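Alpha-1,2-mannosidase (Bacteroides thetaiotaomicron, PDB 2WW2) is a calcium-dependent, inverting alpha-mannosidase of glycoside hydrolase family 92 that probably removes alpha-linked mannose from glycans in the human gut. Local coordinates at residues G365-W370 with I409-A414. Sequence-based numbering, arbitrary orientation.
Sequences GFMPEW and IHQTQA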
ATOM      1  N   GLY A 365       8.577  46.160   6.896  1.00  9.61           N
ATOM      2  CA  GLY A 365       8.000  46.306   5.550  1.00  9.09           C
ATOM      3  C   GLY A 365       7.032  45.195   5.164  1.00  9.20           C
ATOM      4  O   GLY A 365       6.250  45.349   4.213  1.00  9.02           O
ATOM      5  N   PHE A 366       7.072  44.076   5.896  1.00  8.48           N
ATOM      6  CA  PHE A 366       6.167  42.962   5.624  1.00  7.85           C
ATOM      7  C   PHE A 366       5.566  42.431   6.916  1.00  8.17           C
ATOM      8  O   PHE A 366       6.217  42.438   7.962  1.00  7.71           O
ATOM      9  CB  PHE A 366       6.909  41.804   4.929  1.00  7.34           C
ATOM     10  CG  PHE A 366       7.265  42.070   3.473  1.00  8.94           C
ATOM     11  CD1 PHE A 366       6.371  41.756   2.460  1.00  8.38           C
ATOM     12  CD2 PHE A 366       8.511  42.581   3.130  1.00  9.03           C
ATOM     13  CE1 PHE A 366       6.687  41.964   1.121  1.00 10.37           C
ATOM     14  CE2 PHE A 366       8.842  42.799   1.795  1.00 10.51           C
ATOM     15  CZ  PHE A 366       7.920  42.496   0.784  1.00  9.90           C
ATOM     16  N   MET A 367       4.348  41.914   6.843  1.00  8.09           N
ATOM     17  CA  MET A 367       3.822  41.141   7.957  1.00  8.25           C
ATOM     18  C   MET A 367       4.525  39.790   7.999  1.00  8.04           C
ATOM     19  O   MET A 367       4.911  39.245   6.960  1.00  8.63           O
ATOM     20  CB  MET A 367       2.314  40.924   7.822  1.00  7.99           C
ATOM     21  CG  MET A 367       1.511  42.219   7.824  1.00  8.98           C
ATOM     22  SD  MET A 367      -0.267  41.898   7.875  1.00 11.18           S
ATOM     23  CE  MET A 367      -0.569  41.423   6.169  1.00  8.49           C
ATOM     24  N   PRO A 368       4.707  39.236   9.205  1.00  8.06           N
ATOM     25  CA  PRO A 368       5.357  37.932   9.257  1.00  8.39           C
ATOM     26  C   PRO A 368       4.413  36.807   8.818  1.00  8.10           C
ATOM     27  O   PRO A 368       3.183  36.975   8.875  1.00  7.87           O
ATOM     28  CB  PRO A 368       5.701  37.767  10.735  1.00  8.67           C
ATOM     29  CG  PRO A 368       4.689  38.617  11.467  1.00  8.69           C
ATOM     30  CD  PRO A 368       4.319  39.742  10.526  1.00  7.83           C
ATOM     31  N   GLU A 369       4.992  35.680   8.384  1.00  7.57           N
ATOM     32  CA  GLU A 369       4.226  34.482   8.077  1.00  7.63           C
ATOM     33  C   GLU A 369       4.784  33.359   8.958  1.00  8.32           C
ATOM     34  O   GLU A 369       4.055  32.811   9.775  1.00  7.88           O
ATOM     35  CB  GLU A 369       4.265  34.139   6.579  1.00  7.88           C
ATOM     36  CG  GLU A 369       3.664  35.216   5.645  1.00  8.30           C
ATOM     37  CD  GLU A 369       2.168  35.448   5.833  1.00 10.54           C
ATOM     38  OE1 GLU A 369       1.530  34.658   6.557  1.00 10.13           O
ATOM     39  OE2 GLU A 369       1.619  36.433   5.270  1.00 10.27           O
ATOM     40  N   TRP A 370       6.075  33.056   8.808  1.00  8.24           N
ATOM     41  CA  TRP A 370       6.817  32.277   9.818  1.00  8.32           C
ATOM     42  C   TRP A 370       7.824  33.227  10.477  1.00  8.32           C
ATOM     43  O   TRP A 370       8.609  33.876   9.785  1.00  9.01           O
ATOM     44  CB  TRP A 370       7.558  31.085   9.171  1.00  7.83           C
ATOM     45  CG  TRP A 370       7.160  29.748   9.766  1.00  7.75           C
ATOM     46  CD1 TRP A 370       6.451  28.753   9.152  1.00  7.48           C
ATOM     47  CD2 TRP A 370       7.421  29.292  11.109  1.00  7.89           C
ATOM     48  NE1 TRP A 370       6.267  27.685  10.032  1.00  6.97           N
ATOM     49  CE2 TRP A 370       6.858  27.997  11.232  1.00  9.73           C
ATOM     50  CE3 TRP A 370       8.102  29.841  12.205  1.00  9.78           C
ATOM     51  CZ2 TRP A 370       6.938  27.254  12.416  1.00  9.54           C
ATOM     52  CZ3 TRP A 370       8.160  29.113  13.399  1.00  9.80           C
ATOM     53  CH2 TRP A 370       7.583  27.824  13.488  1.00 12.00           C
ATOM     54  N   ILE A 409      -2.837  44.493   1.695  1.00  6.25           N
ATOM     55  CA  ILE A 409      -2.672  44.647   0.269  1.00  6.39           C
ATOM     56  C   ILE A 409      -1.197  44.509  -0.127  1.00  7.19           C
ATOM     57  O   ILE A 409      -0.878  43.868  -1.143  1.00  8.08           O
ATOM     58  CB  ILE A 409      -3.230  46.013  -0.227  1.00  6.60           C
ATOM     59  CG1 ILE A 409      -4.753  46.038  -0.073  1.00  7.13           C
ATOM     60  CG2 ILE A 409      -2.852  46.242  -1.685  1.00  6.01           C
ATOM     61  CD1 ILE A 409      -5.367  47.395  -0.323  1.00  7.72           C
ATOM     62  N   HIS A 410      -0.299  45.120   0.646  1.00  7.03           N
ATOM     63  CA  HIS A 410       1.134  45.059   0.323  1.00  7.27           C
ATOM     64  C   HIS A 410       1.648  43.617   0.376  1.00  7.78           C
ATOM     65  O   HIS A 410       2.455  43.185  -0.451  1.00  8.05           O
ATOM     66  CB  HIS A 410       1.948  45.960   1.259  1.00  7.45           C
ATOM     67  CG  HIS A 410       3.427  45.786   1.129  1.00  7.15           C
ATOM     68  ND1 HIS A 410       4.169  46.378   0.126  1.00 11.19           N
ATOM     69  CD2 HIS A 410       4.304  45.080   1.879  1.00  7.50           C
ATOM     70  CE1 HIS A 410       5.440  46.038   0.264  1.00  7.53           C
ATOM     71  NE2 HIS A 410       5.544  45.250   1.322  1.00 10.28           N
ATOM     72  N   GLN A 411       1.149  42.863   1.344  1.00  7.56           N
ATOM     73  CA  GLN A 411       1.529  41.465   1.498  1.00  8.10           C
ATOM     74  C   GLN A 411       1.186  40.652   0.232  1.00  8.48           C
ATOM     75  O   GLN A 411       1.824  39.636  -0.058  1.00  8.78           O
ATOM     76  CB  GLN A 411       0.832  40.875   2.735  1.00  7.57           C
ATOM     77  CG  GLN A 411       1.430  39.557   3.248  1.00  8.94           C
ATOM     78  CD  GLN A 411       2.702  39.762   4.055  1.00 10.62           C
ATOM     79  OE1 GLN A 411       3.240  40.874   4.128  1.00 11.25           O
ATOM     80  NE2 GLN A 411       3.183  38.687   4.684  1.00  8.53           N
ATOM     81  N   THR A 412       0.190  41.099  -0.524  1.00  8.19           N
ATOM     82  CA  THR A 412      -0.232  40.375  -1.718  1.00  8.38           C
ATOM     83  C   THR A 412       0.348  40.988  -2.989  1.00  9.08           C
ATOM     84  O   THR A 412       0.175  40.434  -4.070  1.00  9.92           O
ATOM     85  CB  THR A 412      -1.765  40.410  -1.886  1.00  8.51           C
ATOM     86  OG1 THR A 412      -2.167  41.744  -2.243  1.00  8.82           O
ATOM     87  CG2 THR A 412      -2.477  39.986  -0.599  1.00  7.54           C
ATOM     88  N   GLN A 413       1.007  42.138  -2.869  1.00  9.29           N
ATOM     89  CA  GLN A 413       1.480  42.869  -4.048  1.00 10.04           C
ATOM     90  C   GLN A 413       2.987  43.088  -4.035  1.00 10.27           C
ATOM     91  O   GLN A 413       3.517  43.912  -4.795  1.00  9.45           O
ATOM     92  CB  GLN A 413       0.769  44.216  -4.146  1.00 10.46           C
ATOM     93  CG  GLN A 413      -0.726  44.065  -4.367  1.00 13.08           C
ATOM     94  CD  GLN A 413      -1.057  43.509  -5.742  1.00 17.22           C
ATOM     95  OE1 GLN A 413      -1.630  42.422  -5.877  1.00 19.72           O
ATOM     96  NE2 GLN A 413      -0.684  44.242  -6.765  1.00 15.82           N
ATOM     97  N   ALA A 414       3.669  42.347  -3.166  1.00  9.87           N
ATOM     98  CA  ALA A 414       5.120  42.400  -3.068  1.00 10.13           C
ATOM     99  C   ALA A 414       5.626  41.110  -2.430  1.00  9.79           C
ATOM    100  O   ALA A 414       4.861  40.349  -1.849  1.00  9.55           O
ATOM    101  CB  ALA A 414       5.564  43.594  -2.230  1.00 10.04           C
TER
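Gln-411, near the C-terminal end of helix 401-413, uses its side-chain amide to bond Met-367 and Glu-369 in the loop between helix 347-364 and strand 370-371; both segments lie in the family 92 catalytic domain, of the six-hairpin glycosidase clan. The amide pairs with both backbone polar groups of Met-367, each donor standing above the carbonyl plane of its acceptor. Gln-411 OE1 accepts from Met-367 N at 3.1 Å, a bent bond (137°), while Gln-411 NE2 donates to Met-367 O at 2.9 Å. The second bond of Gln-411 NE2, 2.8 Å to Glu-369 OE2, is made on the anti side of the carboxylate, and the two side chains arrive from opposite directions. Ser-384 OG, from helix 383-393, also bonds Glu-369 OE2 and probably helps position it. Gln-411 starts with CG trans to its own nitrogen (chi1 -163°) and then bends at chi2, bringing the amide to the loop backbone. Met-367 bends at chi3 and lays its methyl CE 3.7 Å from Gln-411 CB, while its side chain also packs against Val-385 and Leu-388 of helix 383-393 and Ile-357 of helix 347-364. An alanine in place of Gln-411 would probably leave the N and O of Met-367 and the carboxylate of buried Glu-369 without this shared partner, and open a gap where the amide stood, between loop and helix. Farther along, the Phe-366 ring extends toward the helix end: Gln-411 OE1 lies at its edge, and Ala-414 CB touches Phe-366 CE1 at 3.9 Å. His-410 crosses the phenylalanine at about a right angle, although the ring planes are only 44° apart, and places its NE2 over one face, offset toward the rim and 3.5 Å from Phe-366 CE1.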